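Local coordinates for programmed cell death 6-interacting protein (Homo sapiens, PDB 5WA1) that works in endocytosis, multivesicular body biogenesis, membrane repair and cytokinesis, and whose Bro1 domain, the part present here, interacts with CHMP4 proteins, at residues Asp37-Leu42 against Ala63-Ser68; Ser68-Ala73 against Leu90-Gln95; Gly84-Leu89 against Ala150-Ile155; Phe114-Ala119 against Leu137-Ser142. One frame throughout, in Å; residues are numbered along the deposited sequence.

All four contacts are mostly buried. Interaction 1 alone has exposed residues at its margin, and it lies farthest from the centre of the chain; interaction 3 lies nearest. Each contact passes an element to the next. Interactions 1 and 2 share helix 56-75 and even Ser-68. Interactions 2 and 3 share helix 83-97, and interactions 3 and 4 share helix 137-157. Their chemistry differs. Interaction 3 is purely apolar across its segments. Interaction 1 adds a weak serine bond, with two acids at its exposed margin. Interactions 2 and 4 bring aromatic rings and charge together and meet at the carboxylate of Glu-140, which links three helices to the small sheet.

Interaction 1: residues Asp37-Leu42 against Ala63-Ser68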
loop_
_atom_site.group_PDB
_atom_site.type_symbol
_atom_site.label_atom_id
_atom_site.label_comp_id
_atom_site.label_asym_id
_atom_site.label_seq_id
_atom_site.Cartn_x
_atom_site.Cartn_y
_atom_site.Cartn_z
ATOM N N ASP A 37 11.482 28.160 -2.548
ATOM C CA ASP A 37 12.887 28.416 -2.866
ATOM C C ASP A 37 13.745 27.881 -1.724
ATOM O O ASP A 37 14.026 28.577 -0.745
ATOM C CB ASP A 37 13.138 29.903 -3.094
ATOM C CG ASP A 37 14.601 30.211 -3.370
ATOM O OD1 ASP A 37 15.341 29.282 -3.759
ATOM O OD2 ASP A 37 15.011 31.377 -3.194
ATOM N N LEU A 38 14.177 26.625 -1.855
ATOM C CA LEU A 38 15.032 26.028 -0.834
ATOM C C LEU A 38 16.407 26.677 -0.786
ATOM O O LEU A 38 17.052 26.678 0.269
ATOM C CB LEU A 38 15.191 24.529 -1.080
ATOM C CG LEU A 38 14.042 23.619 -0.667
ATOM C CD1 LEU A 38 14.491 22.156 -0.730
ATOM C CD2 LEU A 38 13.558 23.994 0.721
ATOM N N ALA A 39 16.872 27.219 -1.911
ATOM C CA ALA A 39 18.257 27.661 -2.009
ATOM C C ALA A 39 18.534 28.840 -1.082
ATOM O O ALA A 39 19.406 28.766 -0.209
ATOM C CB ALA A 39 18.589 28.021 -3.459
ATOM N N LYS A 40 17.777 29.929 -1.243
ATOM C CA LYS A 40 18.074 31.188 -0.558
ATOM C C LYS A 40 18.248 31.054 0.954
ATOM O O LYS A 40 19.266 31.541 1.474
ATOM C CB LYS A 40 16.981 32.208 -0.903
ATOM C CG LYS A 40 17.410 33.659 -0.741
ATOM C CD LYS A 40 16.358 34.606 -1.299
ATOM C CE LYS A 40 16.918 36.008 -1.492
ATOM N NZ LYS A 40 18.015 36.035 -2.497
ATOM N N PRO A 41 17.335 30.425 1.710
ATOM C CA PRO A 41 17.539 30.342 3.167
ATOM C C PRO A 41 18.712 29.464 3.570
ATOM O O PRO A 41 19.208 29.606 4.695
ATOM C CB PRO A 41 16.212 29.756 3.680
ATOM C CG PRO A 41 15.244 29.896 2.550
ATOM C CD PRO A 41 16.068 29.786 1.314
ATOM N N LEU A 42 19.169 28.570 2.694
ATOM C CA LEU A 42 20.210 27.606 3.030
ATOM C C LEU A 42 21.611 28.181 2.838
ATOM O O LEU A 42 22.438 28.136 3.755
ATOM C CB LEU A 42 20.038 26.340 2.184
ATOM C CG LEU A 42 20.407 25.008 2.836
ATOM C CD1 LEU A 42 19.531 24.745 4.053
ATOM C CD2 LEU A 42 20.284 23.865 1.833
ATOM N N ALA A 63 25.355 22.848 -4.058
ATOM C CA ALA A 63 24.521 21.742 -3.606
ATOM C C ALA A 63 23.167 22.231 -3.108
ATOM O O ALA A 63 22.165 21.524 -3.253
ATOM C CB ALA A 63 25.243 20.955 -2.512
ATOM N N ALA A 64 23.113 23.432 -2.520
ATOM C CA ALA A 64 21.821 23.985 -2.133
ATOM C C ALA A 64 20.978 24.302 -3.359
ATOM O O ALA A 64 19.764 24.073 -3.362
ATOM C CB ALA A 64 22.014 25.232 -1.271
ATOM N N GLU A 65 21.611 24.811 -4.416
ATOM C CA GLU A 65 20.900 25.041 -5.668
ATOM C C GLU A 65 20.399 23.734 -6.267
ATOM O O GLU A 65 19.310 23.685 -6.853
ATOM C CB GLU A 65 21.814 25.758 -6.660
ATOM C CG GLU A 65 21.057 26.585 -7.669
ATOM C CD GLU A 65 20.344 27.749 -7.020
ATOM O OE1 GLU A 65 21.017 28.531 -6.312
ATOM O OE2 GLU A 65 19.113 27.869 -7.201
ATOM N N GLU A 66 21.183 22.662 -6.142
ATOM C CA GLU A 66 20.745 21.367 -6.655
ATOM C C GLU A 66 19.628 20.772 -5.808
ATOM O O GLU A 66 18.811 20.000 -6.321
ATOM C CB GLU A 66 21.924 20.396 -6.733
ATOM C CG GLU A 66 22.854 20.644 -7.912
ATOM C CD GLU A 66 22.136 20.552 -9.249
ATOM O OE1 GLU A 66 22.056 21.581 -9.955
ATOM O OE2 GLU A 66 21.644 19.453 -9.587
ATOM N N LEU A 67 19.578 21.108 -4.516
ATOM C CA LEU A 67 18.520 20.572 -3.670
ATOM C C LEU A 67 17.182 21.234 -3.975
ATOM O O LEU A 67 16.143 20.561 -4.013
ATOM C CB LEU A 67 18.873 20.744 -2.195
ATOM C CG LEU A 67 17.742 20.232 -1.294
ATOM C CD1 LEU A 67 17.478 18.748 -1.541
ATOM C CD2 LEU A 67 18.020 20.501 0.170
ATOM N N SER A 68 17.189 22.550 -4.186
ATOM C CA SER A 68 15.963 23.240 -4.574
ATOM C C SER A 68 15.457 22.720 -5.914
ATOM O O SER A 68 14.248 22.526 -6.100
ATOM C CB SER A 68 16.208 24.754 -4.638
ATOM O OG SER A 68 14.971 25.460 -4.611
#
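Leu-38 and Ala-39 pack on Ser-68 and Ala-64 where the capped start of helix 39-49 meets helix 56-75 of the Bro1 domain. The inner side is tight and apolar. CD1 of Leu-38 lies 3.8 Å from CG of Leu-67, and the two side chains cross obliquely. One turn further on, CD2 of Leu-42 rests 3.8 Å from CB of Ala-64. The small alanines let the backbones come close, with the CA atoms of Ala-39 and Ala-64 5.1 Å apart. Tyr-92 of helix 83-97 and Leu-112 cover Leu-38, while Phe-103 and Phe-376 cover Leu-42.

The outer side is looser and faces solvent. Glu-65 bends at its second torsion (chi2 66°), which brings its exposed carboxylate back to the CB of Ala-39. OE1 and OE2 of Glu-65 both lie 3.8 Å from CB of Ala-39. Asp-37 is also exposed, and the two acids do not touch.

Ser-68 is buried. OG of Ser-68 accepts a weak hydrogen bond from Leu-38 N at 3.1 Å. Asp-37 OD1 accepts a weak capping bond from Ala-39 N at 3.2 Å.

Interaction 2: residues Ser68-Ala73 against Leu90-Gln95; sequences SKLRRA and LRYYDQ
Leu-70 and Arg-71 of helix 56-75 meet Arg-91, Tyr-92 and Gln-95 of helix 83-97. The two short segments run in a roughly antiparallel sense, at 139° between their N-to-C directions, with axes 9.6 Å apart at closest.

Leu-70 comes first along the chain and is the wedge of the contact. Its CG lies anti to the backbone N (chi1 173°), which carries both methyls across to the other helix. CD2 of Leu-70 sits 3.7 Å from CA of Tyr-92 and in the plane of that ring, at its edge. CD2 of Leu-70 also lies over one face of the Arg-91 guanidinium, 3.8 Å from NE. More loosely, CD2 of Leu-70 reaches CB of Gln-95 at 4.3 Å. CG of Leu-70 is 3.8 Å from CD1 of Tyr-92.

Arg-71 follows and takes the face of the same tyrosine. Its CA makes a CH-pi contact, 4.0 Å from the ring centroid. The extended side chain then runs past the far end of the ring, where CD lies 3.2 Å from Tyr-92 OH. The hydroxyl sits at the edge of the guanidinium, close to its plane, and the ring is turned 81° against that plane.

The polar ends find their partners in other parts of the chain. Arg-71 NE forms a salt bridge with Glu-140 OE2, and Tyr-92 OH is hydrogen-bonded to the same oxygen. Arg-71 NH1 and NH2 bond to Thr-33 OG1 and Ser-34 O.

The carboxylate of Glu-140 probably offsets the buried charge of Arg-71. Between the helices themselves the contact is mostly apolar, and the two polar ends share one acidic oxygen.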
loop_
_atom_site.group_PDB
_atom_site.type_symbol
_atom_site.label_atom_id
_atom_site.label_comp_id
_atom_site.label_asym_id
_atom_site.label_seq_id
_atom_site.Cartn_x
_atom_site.Cartn_y
_atom_site.Cartn_z
ATOM N N SER A 68 17.189 22.550 -4.186
ATOM C CA SER A 68 15.963 23.240 -4.574
ATOM C C SER A 68 15.457 22.720 -5.914
ATOM O O SER A 68 14.248 22.526 -6.100
ATOM C CB SER A 68 16.208 24.754 -4.638
ATOM O OG SER A 68 14.971 25.460 -4.611
ATOM N N LYS A 69 16.375 22.491 -6.859
ATOM C CA LYS A 69 16.004 21.886 -8.132
ATOM C C LYS A 69 15.408 20.503 -7.921
ATOM O O LYS A 69 14.401 20.150 -8.547
ATOM C CB LYS A 69 17.230 21.817 -9.041
ATOM C CG LYS A 69 17.054 21.004 -10.313
ATOM C CD LYS A 69 18.342 21.042 -11.135
ATOM C CE LYS A 69 18.278 20.130 -12.352
ATOM N NZ LYS A 69 19.540 20.196 -13.146
ATOM N N LEU A 70 16.006 19.717 -7.022
ATOM C CA LEU A 70 15.507 18.372 -6.754
ATOM C C LEU A 70 14.101 18.409 -6.173
ATOM O O LEU A 70 13.270 17.554 -6.501
ATOM C CB LEU A 70 16.458 17.629 -5.813
ATOM C CG LEU A 70 15.989 16.255 -5.306
ATOM C CD1 LEU A 70 15.690 15.326 -6.475
ATOM C CD2 LEU A 70 17.021 15.633 -4.372
ATOM N N ARG A 71 13.811 19.391 -5.312
ATOM C CA ARG A 71 12.464 19.495 -4.760
ATOM C C ARG A 71 11.445 19.752 -5.862
ATOM O O ARG A 71 10.380 19.128 -5.896
ATOM C CB ARG A 71 12.392 20.604 -3.702
ATOM C CG ARG A 71 11.022 20.652 -3.032
ATOM C CD ARG A 71 10.861 21.771 -2.011
ATOM N NE ARG A 71 9.737 21.470 -1.126
ATOM C CZ ARG A 71 8.479 21.835 -1.353
ATOM N NH1 ARG A 71 7.525 21.505 -0.489
ATOM N NH2 ARG A 71 8.170 22.546 -2.431
ATOM N N ARG A 72 11.753 20.685 -6.771
ATOM C CA ARG A 72 10.839 20.967 -7.872
ATOM C C ARG A 72 10.578 19.716 -8.708
ATOM O O ARG A 72 9.438 19.464 -9.122
ATOM C CB ARG A 72 11.394 22.095 -8.743
ATOM C CG ARG A 72 11.513 23.440 -8.025
ATOM C CD ARG A 72 11.781 24.581 -9.003
ATOM N NE ARG A 72 13.108 24.501 -9.612
ATOM C CZ ARG A 72 14.200 25.064 -9.104
ATOM N NH1 ARG A 72 14.131 25.753 -7.972
ATOM N NH2 ARG A 72 15.366 24.937 -9.727
ATOM N N ALA A 73 11.614 18.909 -8.947
ATOM C CA ALA A 73 11.425 17.685 -9.723
ATOM C C ALA A 73 10.654 16.618 -8.946
ATOM O O ALA A 73 9.930 15.818 -9.551
ATOM C CB ALA A 73 12.779 17.141 -10.173
ATOM N N LEU A 90 12.069 9.305 -3.908
ATOM C CA LEU A 90 12.870 8.602 -2.911
ATOM C C LEU A 90 14.175 9.336 -2.646
ATOM O O LEU A 90 14.589 9.495 -1.490
ATOM C CB LEU A 90 13.157 7.180 -3.377
ATOM C CG LEU A 90 11.924 6.294 -3.539
ATOM C CD1 LEU A 90 12.338 4.930 -4.055
ATOM C CD2 LEU A 90 11.180 6.188 -2.224
ATOM N N ARG A 91 14.839 9.790 -3.710
ATOM C CA ARG A 91 16.085 10.525 -3.544
ATOM C C ARG A 91 15.866 11.800 -2.740
ATOM O O ARG A 91 16.672 12.135 -1.861
ATOM C CB ARG A 91 16.692 10.847 -4.909
ATOM C CG ARG A 91 17.993 11.636 -4.813
ATOM C CD ARG A 91 18.421 12.219 -6.153
ATOM N NE ARG A 91 19.475 13.217 -5.981
ATOM C CZ ARG A 91 19.923 14.016 -6.944
ATOM N NH1 ARG A 91 19.413 13.939 -8.167
ATOM N NH2 ARG A 91 20.880 14.896 -6.682
ATOM N N TYR A 92 14.778 12.522 -3.016
ATOM C CA TYR A 92 14.541 13.764 -2.287
ATOM C C TYR A 92 14.230 13.492 -0.817
ATOM O O TYR A 92 14.630 14.278 0.049
ATOM C CB TYR A 92 13.421 14.565 -2.960
ATOM C CG TYR A 92 13.052 15.841 -2.241
ATOM C CD1 TYR A 92 13.961 16.892 -2.139
ATOM C CD2 TYR A 92 11.800 15.996 -1.656
ATOM C CE1 TYR A 92 13.633 18.060 -1.474
ATOM C CE2 TYR A 92 11.461 17.167 -0.985
ATOM C CZ TYR A 92 12.383 18.193 -0.898
ATOM O OH TYR A 92 12.062 19.356 -0.238
ATOM N N TYR A 93 13.553 12.380 -0.510
ATOM C CA TYR A 93 13.352 12.012 0.889
ATOM C C TYR A 93 14.676 11.705 1.576
ATOM O O TYR A 93 14.910 12.143 2.708
ATOM C CB TYR A 93 12.408 10.809 1.003
ATOM C CG TYR A 93 12.151 10.407 2.435
ATOM C CD1 TYR A 93 11.256 11.115 3.223
ATOM C CD2 TYR A 93 12.815 9.325 3.007
ATOM C CE1 TYR A 93 11.018 10.756 4.537
ATOM C CE2 TYR A 93 12.579 8.954 4.322
ATOM C CZ TYR A 93 11.681 9.673 5.081
ATOM O OH TYR A 93 11.445 9.315 6.391
ATOM N N ASP A 94 15.556 10.953 0.910
ATOM C CA ASP A 94 16.871 10.676 1.481
ATOM C C ASP A 94 17.644 11.963 1.739
ATOM O O ASP A 94 18.308 12.099 2.772
ATOM C CB ASP A 94 17.676 9.764 0.553
ATOM C CG ASP A 94 17.192 8.326 0.570
ATOM O OD1 ASP A 94 16.411 7.967 1.478
ATOM O OD2 ASP A 94 17.605 7.553 -0.321
ATOM N N GLN A 95 17.567 12.919 0.813
ATOM C CA GLN A 95 18.368 14.128 0.950
ATOM C C GLN A 95 17.908 14.958 2.142
ATOM O O GLN A 95 18.736 15.440 2.923
ATOM C CB GLN A 95 18.314 14.940 -0.343
ATOM C CG GLN A 95 19.432 15.967 -0.476
ATOM C CD GLN A 95 20.810 15.350 -0.341
ATOM O OE1 GLN A 95 21.383 14.856 -1.315
ATOM N NE2 GLN A 95 21.351 15.378 0.873
#

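Interaction 3: residues Gly84-Leu89 against Ala150-Ile155; sequences GALETL and ALASQI
Leu-86 of helix 83-97 faces Leu-151 and Ile-155 of helix 137-157. CB of Leu-86 meets both, 4.0 Å from CD2 of Leu-151 and 4.0 Å from CD1 of Ile-155. CG is anti to the backbone N (chi1 180°) and stands farther from both. The chain then forks. CD1 stays on the side of Leu-151. CD2 of Leu-86 turns to the other side, 4.2 Å from CD1 of Ile-155 and near CB of Ala-152. His-173 of helix 164-191 also touches Leu-86, Ala-152 and Ile-155, so a third helix covers this end.

Leu-151 answers from the opposite helix. CD2 of Leu-151 settles on the backbone of helix 83-97, 3.6 Å from the N of Leu-86. CB of Ala-85 and CD1 of Leu-89 lie 4.0 and 4.1 Å from CD2 of Leu-151. That one methyl therefore meets Ala-85, Leu-86 and, one turn on, Leu-89.

The short segments are close to antiparallel, at 162°. This is pairwise helix packing within the helical body of the Bro1 domain.

Thr-88 OG1 bonds back to Gly-84 O at 2.8 Å, on a side that packs against helix 56-75. Ser-153 OG bonds to Ala-150 O and is also bonded to Val-28 N.

No hydrogen bond spans the interface. Burial and the fit of branched side chains join the helices, without any directional bond across the contact.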
loop_
_atom_site.group_PDB
_atom_site.type_symbol
_atom_site.label_atom_id
_atom_site.label_comp_id
_atom_site.label_asym_id
_atom_site.label_seq_id
_atom_site.Cartn_x
_atom_site.Cartn_y
_atom_site.Cartn_z
ATOM N N GLY A 84 11.473 6.202 -12.485
ATOM C CA GLY A 84 12.265 7.424 -12.442
ATOM C C GLY A 84 11.639 8.498 -11.571
ATOM O O GLY A 84 12.328 9.145 -10.779
ATOM N N ALA A 85 10.323 8.691 -11.693
ATOM C CA ALA A 85 9.645 9.645 -10.821
ATOM C C ALA A 85 9.671 9.184 -9.370
ATOM O O ALA A 85 9.847 10.003 -8.460
ATOM C CB ALA A 85 8.206 9.860 -11.287
ATOM N N LEU A 86 9.492 7.879 -9.129
ATOM C CA LEU A 86 9.548 7.376 -7.758
ATOM C C LEU A 86 10.955 7.518 -7.187
ATOM O O LEU A 86 11.131 7.970 -6.051
ATOM C CB LEU A 86 9.086 5.911 -7.694
ATOM C CG LEU A 86 9.122 5.318 -6.281
ATOM C CD1 LEU A 86 8.274 6.148 -5.326
ATOM C CD2 LEU A 86 8.661 3.858 -6.254
ATOM N N GLU A 87 11.973 7.138 -7.965
ATOM C CA GLU A 87 13.347 7.292 -7.492
ATOM C C GLU A 87 13.681 8.748 -7.203
ATOM O O GLU A 87 14.435 9.033 -6.264
ATOM C CB GLU A 87 14.331 6.707 -8.509
ATOM C CG GLU A 87 14.414 5.185 -8.478
ATOM C CD GLU A 87 14.899 4.651 -7.136
ATOM O OE1 GLU A 87 15.752 5.309 -6.500
ATOM O OE2 GLU A 87 14.417 3.575 -6.714
ATOM N N THR A 88 13.132 9.684 -7.984
ATOM C CA THR A 88 13.345 11.097 -7.687
ATOM C C THR A 88 12.712 11.479 -6.355
ATOM O O THR A 88 13.328 12.176 -5.536
ATOM C CB THR A 88 12.791 11.964 -8.817
ATOM O OG1 THR A 88 13.459 11.633 -10.039
ATOM C CG2 THR A 88 13.011 13.442 -8.506
ATOM N N LEU A 89 11.481 11.023 -6.112
ATOM C CA LEU A 89 10.862 11.224 -4.807
ATOM C C LEU A 89 11.686 10.572 -3.707
ATOM O O LEU A 89 11.951 11.187 -2.667
ATOM C CB LEU A 89 9.439 10.658 -4.810
ATOM C CG LEU A 89 8.332 11.696 -4.921
ATOM C CD1 LEU A 89 6.987 11.015 -5.066
ATOM C CD2 LEU A 89 8.354 12.620 -3.706
ATOM N N ALA A 150 2.310 6.869 -1.851
ATOM C CA ALA A 150 1.181 7.022 -2.765
ATOM C C ALA A 150 1.584 6.701 -4.198
ATOM O O ALA A 150 0.881 5.970 -4.907
ATOM C CB ALA A 150 0.627 8.449 -2.669
ATOM N N LEU A 151 2.708 7.260 -4.660
ATOM C CA LEU A 151 3.148 6.958 -6.016
ATOM C C LEU A 151 3.485 5.477 -6.165
ATOM O O LEU A 151 3.159 4.860 -7.187
ATOM C CB LEU A 151 4.338 7.853 -6.399
ATOM C CG LEU A 151 4.847 7.673 -7.832
ATOM C CD1 LEU A 151 3.755 8.000 -8.836
ATOM C CD2 LEU A 151 6.098 8.505 -8.124
ATOM N N ALA A 152 4.092 4.875 -5.138
ATOM C CA ALA A 152 4.352 3.436 -5.181
ATOM C C ALA A 152 3.055 2.641 -5.282
ATOM O O ALA A 152 2.990 1.631 -5.998
ATOM C CB ALA A 152 5.137 2.998 -3.946
ATOM N N SER A 153 2.010 3.074 -4.565
ATOM C CA SER A 153 0.723 2.387 -4.662
ATOM C C SER A 153 0.135 2.525 -6.058
ATOM O O SER A 153 -0.503 1.592 -6.558
ATOM C CB SER A 153 -0.261 2.929 -3.617
ATOM O OG SER A 153 -0.870 4.144 -4.059
ATOM N N GLN A 154 0.353 3.670 -6.712
ATOM C CA GLN A 154 -0.169 3.852 -8.061
ATOM C C GLN A 154 0.593 3.007 -9.070
ATOM O O GLN A 154 -0.007 2.437 -9.991
ATOM C CB GLN A 154 -0.117 5.328 -8.454
ATOM C CG GLN A 154 -1.012 6.219 -7.592
ATOM C CD GLN A 154 -1.067 7.640 -8.121
ATOM O OE1 GLN A 154 -0.921 7.863 -9.320
ATOM N NE2 GLN A 154 -1.263 8.611 -7.229
ATOM N N ILE A 155 1.917 2.922 -8.922
ATOM C CA ILE A 155 2.715 2.072 -9.800
ATOM C C ILE A 155 2.319 0.610 -9.623
ATOM O O ILE A 155 2.187 -0.140 -10.598
ATOM C CB ILE A 155 4.215 2.296 -9.531
ATOM C CG1 ILE A 155 4.617 3.716 -9.937
ATOM C CG2 ILE A 155 5.051 1.238 -10.250
ATOM C CD1 ILE A 155 6.020 4.148 -9.475
#

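Interaction 4: residues Phe114-Ala119 against Leu137-Ser142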
loop_
_atom_site.group_PDB
_atom_site.type_symbol
_atom_site.label_atom_id
_atom_site.label_comp_id
_atom_site.label_asym_id
_atom_site.label_seq_id
_atom_site.Cartn_x
_atom_site.Cartn_y
_atom_site.Cartn_z
ATOM N N PHE A 114 6.855 25.134 4.423
ATOM C CA PHE A 114 6.309 24.207 3.445
ATOM C C PHE A 114 4.795 24.186 3.582
ATOM O O PHE A 114 4.266 24.046 4.693
ATOM C CB PHE A 114 6.889 22.808 3.637
ATOM C CG PHE A 114 8.388 22.786 3.716
ATOM C CD1 PHE A 114 9.160 22.814 2.564
ATOM C CD2 PHE A 114 9.025 22.739 4.945
ATOM C CE1 PHE A 114 10.544 22.792 2.640
ATOM C CE2 PHE A 114 10.405 22.719 5.031
ATOM C CZ PHE A 114 11.165 22.745 3.878
ATOM N N THR A 115 4.107 24.359 2.459
ATOM C CA THR A 115 2.654 24.358 2.411
ATOM C C THR A 115 2.203 23.151 1.609
ATOM O O THR A 115 2.611 22.986 0.456
ATOM C CB THR A 115 2.125 25.647 1.785
ATOM O OG1 THR A 115 2.578 26.763 2.556
ATOM C CG2 THR A 115 0.606 25.638 1.757
ATOM N N TRP A 116 1.364 22.317 2.221
ATOM C CA TRP A 116 0.876 21.091 1.609
ATOM C C TRP A 116 -0.636 21.029 1.737
ATOM O O TRP A 116 -1.214 21.504 2.719
ATOM C CB TRP A 116 1.489 19.851 2.258
ATOM C CG TRP A 116 2.930 19.656 1.933
ATOM C CD1 TRP A 116 3.995 20.292 2.503
ATOM C CD2 TRP A 116 3.470 18.749 0.965
ATOM N NE1 TRP A 116 5.168 19.840 1.946
ATOM C CE2 TRP A 116 4.873 18.893 0.999
ATOM C CE3 TRP A 116 2.906 17.833 0.072
ATOM C CZ2 TRP A 116 5.719 18.151 0.176
ATOM C CZ3 TRP A 116 3.750 17.097 -0.746
ATOM C CH2 TRP A 116 5.138 17.264 -0.689
ATOM N N LYS A 117 -1.251 20.463 0.733
ATOM C CA LYS A 117 -2.668 20.320 0.685
ATOM C C LYS A 117 -3.079 18.894 1.077
ATOM O O LYS A 117 -2.325 17.967 0.914
ATOM C CB LYS A 117 -3.101 20.622 -0.718
ATOM C CG LYS A 117 -4.565 20.871 -0.880
ATOM C CD LYS A 117 -4.894 20.995 -2.342
ATOM C CE LYS A 117 -6.390 20.982 -2.533
ATOM N NZ LYS A 117 -6.733 20.497 -3.891
ATOM N N ASP A 118 -4.272 18.739 1.628
ATOM C CA ASP A 118 -4.744 17.411 2.013
ATOM C C ASP A 118 -4.915 16.531 0.783
ATOM O O ASP A 118 -5.443 16.968 -0.244
ATOM C CB ASP A 118 -6.066 17.516 2.770
ATOM C CG ASP A 118 -6.434 16.226 3.481
ATOM O OD1 ASP A 118 -7.051 15.343 2.843
ATOM O OD2 ASP A 118 -6.102 16.092 4.679
ATOM N N ALA A 119 -4.464 15.272 0.892
ATOM C CA ALA A 119 -4.595 14.348 -0.226
ATOM C C ALA A 119 -6.050 13.976 -0.491
ATOM O O ALA A 119 -6.401 13.636 -1.628
ATOM C CB ALA A 119 -3.776 13.083 0.035
ATOM N N LEU A 137 11.037 20.836 8.981
ATOM C CA LEU A 137 11.565 19.781 8.125
ATOM C C LEU A 137 10.820 18.470 8.346
ATOM O O LEU A 137 10.593 17.711 7.397
ATOM C CB LEU A 137 13.056 19.591 8.381
ATOM C CG LEU A 137 13.908 19.307 7.150
ATOM C CD1 LEU A 137 13.497 20.223 6.008
ATOM C CD2 LEU A 137 15.378 19.507 7.486
ATOM N N GLY A 138 10.437 18.186 9.596
ATOM C CA GLY A 138 9.684 16.974 9.874
ATOM C C GLY A 138 8.370 16.916 9.121
ATOM O O GLY A 138 7.940 15.845 8.683
ATOM N N TYR A 139 7.714 18.067 8.961
ATOM C CA TYR A 139 6.495 18.133 8.160
ATOM C C TYR A 139 6.789 17.821 6.699
ATOM O O TYR A 139 6.059 17.056 6.057
ATOM C CB TYR A 139 5.864 19.521 8.296
ATOM C CG TYR A 139 4.562 19.727 7.541
ATOM C CD1 TYR A 139 3.540 18.788 7.595
ATOM C CD2 TYR A 139 4.345 20.896 6.812
ATOM C CE1 TYR A 139 2.341 18.994 6.918
ATOM C CE2 TYR A 139 3.155 21.111 6.136
ATOM C CZ TYR A 139 2.158 20.159 6.190
ATOM O OH TYR A 139 0.975 20.388 5.515
ATOM N N GLU A 140 7.857 18.413 6.155
ATOM C CA GLU A 140 8.218 18.157 4.765
ATOM C C GLU A 140 8.548 16.686 4.552
ATOM O O GLU A 140 8.033 16.056 3.619
ATOM C CB GLU A 140 9.395 19.051 4.358
ATOM C CG GLU A 140 9.950 18.760 2.973
ATOM C CD GLU A 140 9.194 19.465 1.858
ATOM O OE1 GLU A 140 8.060 19.942 2.091
ATOM O OE2 GLU A 140 9.750 19.556 0.739
ATOM N N LYS A 141 9.402 16.119 5.412
ATOM C CA LYS A 141 9.699 14.687 5.360
ATOM C C LYS A 141 8.429 13.844 5.331
ATOM O O LYS A 141 8.311 12.897 4.539
ATOM C CB LYS A 141 10.547 14.276 6.568
ATOM C CG LYS A 141 11.984 14.754 6.566
ATOM C CD LYS A 141 12.603 14.598 7.952
ATOM C CE LYS A 141 12.362 13.204 8.524
ATOM N NZ LYS A 141 12.739 13.129 9.967
ATOM N N SER A 142 7.474 14.154 6.215
ATOM C CA SER A 142 6.281 13.319 6.336
ATOM C C SER A 142 5.437 13.366 5.072
ATOM O O SER A 142 4.905 12.337 4.636
ATOM C CB SER A 142 5.442 13.763 7.536
ATOM O OG SER A 142 6.096 13.463 8.749
#
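Glu-140 OE1 accepts a hydrogen bond from Trp-116 NE1 at 2.9 Å, with an N-H...O angle of 150°. The oxygen lies in the indole plane and is met nearly along its own C-O axis. OE2, the other oxygen, serves Arg-71 and Tyr-92, so the buried carboxylate is held at both ends.

The carbon chain of Glu-140 covers Phe-114. CB stands over the centre of the ring, 3.8 Å from its centroid, and the bend at chi2 (85°) lays the carboxylate over the same ring. The two planes are 28° apart and stacked. CZ of Phe-114 also meets CD1 of Leu-137 at 4.0 Å.

Tyr-139 packs beside the tryptophan. The indole directs an edge at the tyrosine face in a T-shaped pair, with CD1 of Trp-116 3.8 Å from CE2 of Tyr-139. The Tyr-139 ring has Phe-114 O in plane at its edge, 3.5 Å from CE2. Its OH bonds to Leu-132 O on the neighbouring strand.

Phe-114 and Trp-116 thus use the same face of strand 114-117, as alternate residues of a strand do. They pack the two-stranded antiparallel sheet, 114-117 with 131-134, on helix 137-157; this is the small beta element of the mainly helical Bro1 domain.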